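Adenosine monophosphate-protein transferase FICD homolog (Caenorhabditis elegans, PDB 5JJ6) belongs to the Fic/DOC family and, as modelled, folds from helices without strands, with an array of antiparallel helices at its N-terminal end. Local coordinates at residues R39-M44 with G62-M67; C77-L82 with V93-T98; A312-S317 with R327-Y332. All blocks are in the same frame, centred on the assembly; numbering follows the deposited sequence.

Followed from the N terminus, the three contacts come in series, each closing one loop; none nests within or crosses another. Contact 1 pairs helices 37-50 and 55-67 with 17 residues between its segments. Contact 2 follows with 10 residues between, joining helix 71-84 to helix 89-120. Contacts 1 and 2, their centres about 15 Å apart, touch where Glu66 of the first bonds Tyr78 OH of the second. Far along the chain, contact 3 closes the turn between helices 311-321 and 327-346. Its Arg327 packs on Val79 of contact 2 and forms a salt bridge with Asp75 of helix 71-84, tying the C-terminal helix to the N-terminal array.

Contact 1. Residues R39-M44 with G62-M67; sequences RAMTIM and GQIREM
Ile64 of 62-67 projects toward 39-44 and makes the largest single contribution, its two branches meeting different residues. Its CD1 lies 3.9 Å from CB of Met44, and the same methyl is 4.1 Å from CB of Ala40, so the end of the isoleucine is placed against two residues one helical turn apart. The other branch, CG2, is 3.9 Å from CG of Met41. With CG1 of Ile64 anti to its carbonyl carbon (chi1 -68°), the longer arm is left for the Ala40 and Met44 side. Packing round Ile64 is apolar, with Met41 CE also set obliquely against the Arg65 guanidinium; beyond CG, Met41 runs extended and crosses Arg65 at about a right angle. No hydrogen bond spans the segments, which bury 219 Å² in all. The segment axes approach to 10.3 Å at 144°, and the nearest CA atoms, those of Met41 and Ile64, are 6.8 Å apart. Such antiparallel packing is consistent with a place in the tetratricopeptide-type helical array known in FICD proteins. Further out, the bent Met44 chain turns its end away from 62-67 and onto Ile57, Glu60 and Met61, earlier on helix 55-67. Arg65 is positioned by a salt bridge from NH1 to Glu70, whereas its ion pair with Glu45 is long and weak.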
loop_
_atom_site.group_PDB
_atom_site.type_symbol
_atom_site.label_atom_id
_atom_site.label_comp_id
_atom_site.label_asym_id
_atom_site.label_seq_id
_atom_site.Cartn_x
_atom_site.Cartn_y
_atom_site.Cartn_z
ATOM N N ARG B 39 -37.539 -40.160 13.241
ATOM C CA ARG B 39 -38.867 -39.867 12.747
ATOM C C ARG B 39 -39.187 -38.432 13.145
ATOM O O ARG B 39 -39.412 -37.588 12.275
ATOM C CB ARG B 39 -39.903 -40.836 13.309
ATOM N N ALA B 40 -39.174 -38.146 14.452
ATOM C CA ALA B 40 -39.398 -36.755 14.900
ATOM C C ALA B 40 -38.394 -35.744 14.299
ATOM O O ALA B 40 -38.760 -34.649 13.840
ATOM C CB ALA B 40 -39.370 -36.681 16.417
ATOM N N MET B 41 -37.128 -36.143 14.316
ATOM C CA MET B 41 -36.001 -35.341 13.863
ATOM C C MET B 41 -36.024 -34.902 12.410
ATOM O O MET B 41 -35.902 -33.714 12.146
ATOM C CB MET B 41 -34.698 -36.103 14.099
ATOM C CG MET B 41 -33.510 -35.216 14.387
ATOM S SD MET B 41 -32.005 -36.175 14.625
ATOM C CE MET B 41 -30.783 -34.867 14.679
ATOM N N THR B 42 -36.126 -35.844 11.473
ATOM C CA THR B 42 -36.169 -35.464 10.061
ATOM C C THR B 42 -37.236 -34.378 9.850
ATOM O O THR B 42 -37.002 -33.376 9.159
ATOM C CB THR B 42 -36.430 -36.680 9.153
ATOM O OG1 THR B 42 -35.649 -37.790 9.615
ATOM C CG2 THR B 42 -36.038 -36.362 7.712
ATOM N N ILE B 43 -38.379 -34.549 10.510
ATOM C CA ILE B 43 -39.494 -33.619 10.362
ATOM C C ILE B 43 -39.149 -32.238 10.917
ATOM O O ILE B 43 -39.299 -31.216 10.231
ATOM C CB ILE B 43 -40.759 -34.131 11.076
ATOM C CG1 ILE B 43 -41.163 -35.500 10.525
ATOM C CG2 ILE B 43 -41.898 -33.125 10.938
ATOM C CD1 ILE B 43 -41.415 -35.513 9.028
ATOM N N MET B 44 -38.663 -32.211 12.154
ATOM C CA MET B 44 -38.300 -30.945 12.775
ATOM C C MET B 44 -37.139 -30.274 12.042
ATOM O O MET B 44 -36.935 -29.075 12.170
ATOM C CB MET B 44 -37.957 -31.143 14.247
ATOM C CG MET B 44 -38.531 -30.062 15.148
ATOM S SD MET B 44 -40.338 -30.055 15.097
ATOM C CE MET B 44 -40.652 -28.448 14.364
ATOM N N GLY B 62 -34.443 -28.672 20.037
ATOM C CA GLY B 62 -33.643 -28.718 21.246
ATOM C C GLY B 62 -33.908 -29.968 22.060
ATOM O O GLY B 62 -32.981 -30.679 22.435
ATOM N N GLN B 63 -35.173 -30.254 22.340
ATOM C CA GLN B 63 -35.458 -31.387 23.219
ATOM C C GLN B 63 -35.160 -32.713 22.539
ATOM O O GLN B 63 -34.751 -33.684 23.198
ATOM C CB GLN B 63 -36.909 -31.336 23.695
ATOM C CG GLN B 63 -37.130 -30.219 24.690
ATOM C CD GLN B 63 -38.559 -30.101 25.141
ATOM O OE1 GLN B 63 -39.379 -29.484 24.463
ATOM N NE2 GLN B 63 -38.868 -30.670 26.302
ATOM N N ILE B 64 -35.297 -32.731 21.215
ATOM C CA ILE B 64 -34.877 -33.884 20.435
ATOM C C ILE B 64 -33.377 -34.089 20.582
ATOM O O ILE B 64 -32.925 -35.209 20.815
ATOM C CB ILE B 64 -35.248 -33.734 18.948
ATOM C CG1 ILE B 64 -36.773 -33.788 18.772
ATOM C CG2 ILE B 64 -34.573 -34.816 18.101
ATOM C CD1 ILE B 64 -37.242 -33.359 17.386
ATOM N N ARG B 65 -32.611 -33.001 20.497
ATOM C CA ARG B 65 -31.162 -33.086 20.672
ATOM C C ARG B 65 -30.831 -33.638 22.034
ATOM O O ARG B 65 -29.949 -34.472 22.172
ATOM C CB ARG B 65 -30.490 -31.722 20.528
ATOM C CG ARG B 65 -30.676 -31.050 19.191
ATOM C CD ARG B 65 -29.545 -31.294 18.245
ATOM N NE ARG B 65 -29.922 -30.849 16.909
ATOM C CZ ARG B 65 -29.544 -31.443 15.785
ATOM N NH1 ARG B 65 -28.760 -32.516 15.825
ATOM N NH2 ARG B 65 -29.951 -30.957 14.622
ATOM N N GLU B 66 -31.548 -33.158 23.044
ATOM C CA GLU B 66 -31.274 -33.548 24.420
ATOM C C GLU B 66 -31.511 -35.036 24.577
ATOM O O GLU B 66 -30.795 -35.712 25.310
ATOM C CB GLU B 66 -32.145 -32.745 25.390
ATOM C CG GLU B 66 -31.396 -32.183 26.570
ATOM C CD GLU B 66 -32.290 -31.480 27.597
ATOM O OE1 GLU B 66 -32.086 -31.704 28.810
ATOM O OE2 GLU B 66 -33.267 -30.807 27.203
ATOM N N MET B 67 -32.502 -35.555 23.864
ATOM C CA MET B 67 -32.742 -36.987 23.934
ATOM C C MET B 67 -31.697 -37.874 23.266
ATOM O O MET B 67 -31.528 -39.029 23.649
ATOM C CB MET B 67 -34.141 -37.340 23.421
ATOM C CG MET B 67 -35.184 -37.255 24.546
ATOM S SD MET B 67 -36.752 -38.060 24.167
ATOM C CE MET B 67 -37.385 -36.993 22.867
#

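Contact 2. Residues C77-L82 with V93-T98; sequences CYVKAL and VLRART
Tyr78 lays one ring face over Leu94, whose CB sits 3.5 Å from the ring centroid and 8° off the normal, a CH-pi contact. The leucine's CD1 continues along the ring, 3.6 Å from CE1 of Tyr78. At the ring edge, near its plane, Thr98 CG2 comes within 3.6 Å of Tyr78 CE2. The ring's hydroxyl is bonded outside the segments to Glu66, which fixes the far end. A second group centres on Arg95. With CG anti to the backbone N (chi1 -161°), its chain runs past Val79, whose CG2 is 3.8 Å from Arg95 CD, and the bend at chi3 presents the guanidinium to Leu82. There the CD2 methyl of Leu82 lies over one guanidinium face, offset toward the rim and 3.5 Å from Arg95 NH1. The CA atoms of Tyr78 and Arg95, the closest pair, stand 5.8 Å apart. The segment axes are 9.3 Å apart and inclined at 146°. No hydrogen bond crosses. Knitted by the Tyr78 ring and the Arg95 chain against aliphatic groups, this antiparallel pair joins short helix 71-84 to long helix 89-120, consistent with the end of a tetratricopeptide-type array.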
loop_
_atom_site.group_PDB
_atom_site.type_symbol
_atom_site.label_atom_id
_atom_site.label_comp_id
_atom_site.label_asym_id
_atom_site.label_seq_id
_atom_site.Cartn_x
_atom_site.Cartn_y
_atom_site.Cartn_z
ATOM N N CYS B 77 -29.841 -24.565 20.948
ATOM C CA CYS B 77 -31.224 -24.339 20.544
ATOM C C CYS B 77 -31.989 -23.470 21.553
ATOM O O CYS B 77 -32.675 -22.515 21.161
ATOM C CB CYS B 77 -31.965 -25.666 20.367
ATOM S SG CYS B 77 -31.524 -26.604 18.896
ATOM N N TYR B 78 -31.893 -23.809 22.843
ATOM C CA TYR B 78 -32.625 -23.040 23.858
ATOM C C TYR B 78 -32.132 -21.595 23.916
ATOM O O TYR B 78 -32.928 -20.659 24.033
ATOM C CB TYR B 78 -32.507 -23.682 25.236
ATOM C CG TYR B 78 -32.973 -25.117 25.291
ATOM C CD1 TYR B 78 -34.022 -25.558 24.497
ATOM C CD2 TYR B 78 -32.353 -26.036 26.138
ATOM C CE1 TYR B 78 -34.441 -26.875 24.541
ATOM C CE2 TYR B 78 -32.763 -27.343 26.191
ATOM C CZ TYR B 78 -33.804 -27.758 25.389
ATOM O OH TYR B 78 -34.207 -29.066 25.432
ATOM N N VAL B 79 -30.820 -21.411 23.814
ATOM C CA VAL B 79 -30.253 -20.071 23.857
ATOM C C VAL B 79 -30.759 -19.226 22.691
ATOM O O VAL B 79 -31.137 -18.057 22.883
ATOM C CB VAL B 79 -28.713 -20.102 23.835
ATOM C CG1 VAL B 79 -28.152 -18.682 23.712
ATOM C CG2 VAL B 79 -28.167 -20.796 25.086
ATOM N N LYS B 80 -30.791 -19.811 21.489
ATOM C CA LYS B 80 -31.347 -19.092 20.342
ATOM C C LYS B 80 -32.845 -18.782 20.485
ATOM O O LYS B 80 -33.292 -17.676 20.144
ATOM C CB LYS B 80 -31.099 -19.863 19.050
ATOM C CG LYS B 80 -29.793 -19.440 18.377
ATOM C CD LYS B 80 -29.336 -20.372 17.269
ATOM C CE LYS B 80 -29.975 -20.049 15.942
ATOM N NZ LYS B 80 -29.201 -20.757 14.874
ATOM N N ALA B 81 -33.615 -19.749 20.983
ATOM C CA ALA B 81 -35.037 -19.530 21.191
ATOM C C ALA B 81 -35.267 -18.370 22.158
ATOM O O ALA B 81 -36.098 -17.489 21.923
ATOM C CB ALA B 81 -35.695 -20.784 21.700
ATOM N N LEU B 82 -34.529 -18.355 23.253
ATOM C CA LEU B 82 -34.730 -17.291 24.216
ATOM C C LEU B 82 -34.254 -15.956 23.644
ATOM O O LEU B 82 -34.830 -14.912 23.944
ATOM C CB LEU B 82 -34.010 -17.612 25.525
ATOM C CG LEU B 82 -34.014 -16.540 26.613
ATOM C CD1 LEU B 82 -35.423 -16.230 27.136
ATOM C CD2 LEU B 82 -33.061 -16.948 27.738
ATOM N N VAL B 93 -36.601 -22.322 31.284
ATOM C CA VAL B 93 -36.452 -23.453 32.209
ATOM C C VAL B 93 -35.652 -24.598 31.575
ATOM O O VAL B 93 -34.825 -25.263 32.252
ATOM C CB VAL B 93 -37.821 -23.987 32.732
ATOM C CG1 VAL B 93 -38.507 -22.928 33.519
ATOM C CG2 VAL B 93 -38.718 -24.440 31.611
ATOM N N LEU B 94 -35.818 -24.791 30.269
ATOM C CA LEU B 94 -35.022 -25.836 29.627
ATOM C C LEU B 94 -33.520 -25.494 29.761
ATOM O O LEU B 94 -32.695 -26.325 30.229
ATOM C CB LEU B 94 -35.453 -26.005 28.170
ATOM C CG LEU B 94 -36.862 -26.606 28.015
ATOM C CD1 LEU B 94 -37.415 -26.470 26.596
ATOM C CD2 LEU B 94 -36.880 -28.071 28.438
ATOM N N ARG B 95 -33.192 -24.243 29.462
ATOM C CA ARG B 95 -31.823 -23.793 29.566
ATOM C C ARG B 95 -31.346 -23.960 31.002
ATOM O O ARG B 95 -30.198 -24.351 31.238
ATOM C CB ARG B 95 -31.687 -22.338 29.106
ATOM C CG ARG B 95 -30.265 -21.958 28.765
ATOM C CD ARG B 95 -30.109 -20.499 28.387
ATOM N NE ARG B 95 -30.103 -19.589 29.526
ATOM C CZ ARG B 95 -29.908 -18.273 29.424
ATOM N NH1 ARG B 95 -29.717 -17.709 28.229
ATOM N NH2 ARG B 95 -29.924 -17.513 30.515
ATOM N N ALA B 96 -32.242 -23.717 31.957
ATOM C CA ALA B 96 -31.907 -23.834 33.380
ATOM C C ALA B 96 -31.392 -25.232 33.706
ATOM O O ALA B 96 -30.505 -25.393 34.555
ATOM C CB ALA B 96 -33.104 -23.509 34.243
ATOM N N ARG B 97 -31.926 -26.241 33.018
ATOM C CA ARG B 97 -31.411 -27.593 33.251
ATOM C C ARG B 97 -30.084 -27.794 32.542
ATOM O O ARG B 97 -29.147 -28.363 33.095
ATOM C CB ARG B 97 -32.389 -28.660 32.753
ATOM C CG ARG B 97 -33.546 -28.980 33.687
ATOM C CD ARG B 97 -34.769 -29.499 32.931
ATOM N NE ARG B 97 -34.448 -30.654 32.103
ATOM C CZ ARG B 97 -34.201 -30.596 30.797
ATOM N NH1 ARG B 97 -34.230 -29.432 30.153
ATOM N NH2 ARG B 97 -33.921 -31.707 30.132
ATOM N N THR B 98 -29.983 -27.300 31.315
ATOM C CA THR B 98 -28.793 -27.625 30.510
ATOM C C THR B 98 -27.488 -26.909 30.895
ATOM O O THR B 98 -26.408 -27.470 30.739
ATOM C CB THR B 98 -29.049 -27.326 29.048
ATOM O OG1 THR B 98 -29.466 -25.967 28.915
ATOM C CG2 THR B 98 -30.126 -28.228 28.505
#

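Contact 3. Residues A312-S317 with R327-Y332; sequences AEYYAS and RPFVRY
Segments 312-317 and 327-332 run nearly antiparallel, their axes at 147° and 8.9 Å apart. CA atoms are nearest at Ser317 and Phe329, 4.8 Å, and wider at Tyr314 and Tyr332, 7.3 Å. The small Ser317 fits this close approach: its CB faces CB of Pro328 at 4.0 Å, while OG meets the edge of the Phe329 ring. OG lies between the backbone N and carbonyl carbon (chi1 67°), turned back to donate to Tyr314 O, 2.7 Å away. At the wider end Tyr314 CA makes a CH-pi contact with one face of the Tyr332 ring, offset toward the rim, 4.2 Å from its centroid. The tyrosine rings meet obliquely, planes at 48°, with Tyr314 CD1 3.6 Å from Tyr332 CE2. Tyr314 and Phe329 lie side by side, CE1 to CE1 at 4.0 Å, beside helices 263-277 and 284-297 of the Fic/DOC region. His271 of the first meets the Phe329 ring and bonds Tyr314 OH, which Arg289 of the second also bonds; Tyr332 OH bonds Thr310. The chemistry implies a largely aromatic interface closed at one end by a small serine bonded within its own helix, while the hydroxyls of the buried tyrosines find partners beyond the two segments.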
loop_
_atom_site.group_PDB
_atom_site.type_symbol
_atom_site.label_atom_id
_atom_site.label_comp_id
_atom_site.label_asym_id
_atom_site.label_seq_id
_atom_site.Cartn_x
_atom_site.Cartn_y
_atom_site.Cartn_z
ATOM N N ALA B 312 -18.318 -20.768 7.335
ATOM C CA ALA B 312 -19.689 -20.724 7.847
ATOM C C ALA B 312 -19.741 -20.839 9.390
ATOM O O ALA B 312 -20.301 -19.958 10.093
ATOM C CB ALA B 312 -20.537 -21.820 7.189
ATOM N N GLU B 313 -19.133 -21.912 9.897
ATOM C CA GLU B 313 -19.073 -22.154 11.323
ATOM C C GLU B 313 -18.547 -20.908 12.004
ATOM O O GLU B 313 -19.152 -20.413 12.966
ATOM C CB GLU B 313 -18.179 -23.343 11.664
ATOM C CG GLU B 313 -18.792 -24.718 11.440
ATOM C CD GLU B 313 -18.628 -25.225 10.011
ATOM O OE1 GLU B 313 -18.110 -24.474 9.154
ATOM O OE2 GLU B 313 -18.985 -26.397 9.745
ATOM N N TYR B 314 -17.438 -20.393 11.470
ATOM C CA TYR B 314 -16.807 -19.199 12.003
ATOM C C TYR B 314 -17.894 -18.143 12.218
ATOM O O TYR B 314 -18.187 -17.771 13.361
ATOM C CB TYR B 314 -15.695 -18.730 11.053
ATOM C CG TYR B 314 -15.043 -17.412 11.393
ATOM C CD1 TYR B 314 -14.229 -17.288 12.508
ATOM C CD2 TYR B 314 -15.202 -16.311 10.577
ATOM C CE1 TYR B 314 -13.617 -16.096 12.819
ATOM C CE2 TYR B 314 -14.596 -15.114 10.877
ATOM C CZ TYR B 314 -13.802 -15.007 12.002
ATOM O OH TYR B 314 -13.193 -13.804 12.302
ATOM N N TYR B 315 -18.551 -17.732 11.136
ATOM C CA TYR B 315 -19.528 -16.661 11.237
ATOM C C TYR B 315 -20.726 -17.086 12.077
ATOM O O TYR B 315 -21.264 -16.281 12.847
ATOM C CB TYR B 315 -19.980 -16.198 9.863
ATOM C CG TYR B 315 -18.961 -15.307 9.221
ATOM C CD1 TYR B 315 -18.799 -14.009 9.655
ATOM C CD2 TYR B 315 -18.140 -15.767 8.180
ATOM C CE1 TYR B 315 -17.860 -13.181 9.082
ATOM C CE2 TYR B 315 -17.199 -14.944 7.598
ATOM C CZ TYR B 315 -17.063 -13.648 8.058
ATOM O OH TYR B 315 -16.133 -12.797 7.510
ATOM N N ALA B 316 -21.118 -18.356 11.958
ATOM C CA ALA B 316 -22.239 -18.851 12.742
ATOM C C ALA B 316 -21.922 -18.595 14.215
ATOM O O ALA B 316 -22.772 -18.077 14.960
ATOM C CB ALA B 316 -22.495 -20.323 12.481
ATOM N N SER B 317 -20.692 -18.908 14.633
ATOM C CA SER B 317 -20.411 -18.768 16.045
ATOM C C SER B 317 -20.454 -17.278 16.385
ATOM O O SER B 317 -21.052 -16.890 17.389
ATOM C CB SER B 317 -19.074 -19.403 16.427
ATOM O OG SER B 317 -18.012 -18.702 15.844
ATOM N N ARG B 327 -19.843 -18.585 23.875
ATOM C CA ARG B 327 -19.356 -19.947 24.083
ATOM C C ARG B 327 -19.122 -20.709 22.776
ATOM O O ARG B 327 -18.090 -21.358 22.639
ATOM C CB ARG B 327 -20.311 -20.731 25.003
ATOM C CG ARG B 327 -20.426 -20.135 26.430
ATOM C CD ARG B 327 -21.478 -20.867 27.220
ATOM N NE ARG B 327 -22.740 -20.839 26.491
ATOM C CZ ARG B 327 -23.777 -21.622 26.750
ATOM N NH1 ARG B 327 -23.698 -22.524 27.713
ATOM N NH2 ARG B 327 -24.875 -21.531 26.018
ATOM N N PRO B 328 -20.053 -20.624 21.804
ATOM C CA PRO B 328 -19.774 -21.326 20.547
ATOM C C PRO B 328 -18.454 -20.917 19.890
ATOM O O PRO B 328 -17.716 -21.781 19.404
ATOM C CB PRO B 328 -20.957 -20.932 19.662
ATOM C CG PRO B 328 -22.051 -20.669 20.597
ATOM C CD PRO B 328 -21.408 -20.043 21.802
ATOM N N PHE B 329 -18.159 -19.623 19.897
ATOM C CA PHE B 329 -16.922 -19.131 19.305
ATOM C C PHE B 329 -15.720 -19.675 20.071
ATOM O O PHE B 329 -14.772 -20.169 19.462
ATOM C CB PHE B 329 -16.901 -17.606 19.289
ATOM C CG PHE B 329 -15.691 -17.022 18.624
ATOM C CD1 PHE B 329 -15.340 -17.393 17.338
ATOM C CD2 PHE B 329 -14.905 -16.095 19.288
ATOM C CE1 PHE B 329 -14.213 -16.850 16.714
ATOM C CE2 PHE B 329 -13.783 -15.545 18.678
ATOM C CZ PHE B 329 -13.434 -15.921 17.383
ATOM N N VAL B 330 -15.773 -19.618 21.399
ATOM C CA VAL B 330 -14.696 -20.177 22.210
ATOM C C VAL B 330 -14.462 -21.644 21.876
ATOM O O VAL B 330 -13.323 -22.084 21.750
ATOM C CB VAL B 330 -14.983 -20.044 23.721
ATOM C CG1 VAL B 330 -14.060 -20.948 24.523
ATOM C CG2 VAL B 330 -14.821 -18.602 24.156
ATOM N N ARG B 331 -15.548 -22.384 21.724
ATOM C CA ARG B 331 -15.475 -23.791 21.379
ATOM C C ARG B 331 -14.836 -23.964 20.018
ATOM O O ARG B 331 -14.078 -24.912 19.793
ATOM C CB ARG B 331 -16.869 -24.432 21.403
ATOM C CG ARG B 331 -17.479 -24.554 22.811
ATOM C CD ARG B 331 -18.764 -25.361 22.799
ATOM N NE ARG B 331 -19.961 -24.540 22.859
ATOM C CZ ARG B 331 -20.735 -24.445 23.931
ATOM N NH1 ARG B 331 -20.438 -25.136 25.013
ATOM N NH2 ARG B 331 -21.814 -23.677 23.926
ATOM N N TYR B 332 -15.131 -23.031 19.121
ATOM C CA TYR B 332 -14.587 -23.043 17.758
ATOM C C TYR B 332 -13.075 -22.852 17.744
ATOM O O TYR B 332 -12.331 -23.705 17.210
ATOM C CB TYR B 332 -15.282 -21.969 16.915
ATOM C CG TYR B 332 -14.753 -21.805 15.510
ATOM C CD1 TYR B 332 -15.090 -22.697 14.508
ATOM C CD2 TYR B 332 -13.946 -20.728 15.179
ATOM C CE1 TYR B 332 -14.611 -22.544 13.224
ATOM C CE2 TYR B 332 -13.467 -20.562 13.905
ATOM C CZ TYR B 332 -13.795 -21.474 12.926
ATOM O OH TYR B 332 -13.310 -21.301 11.639
#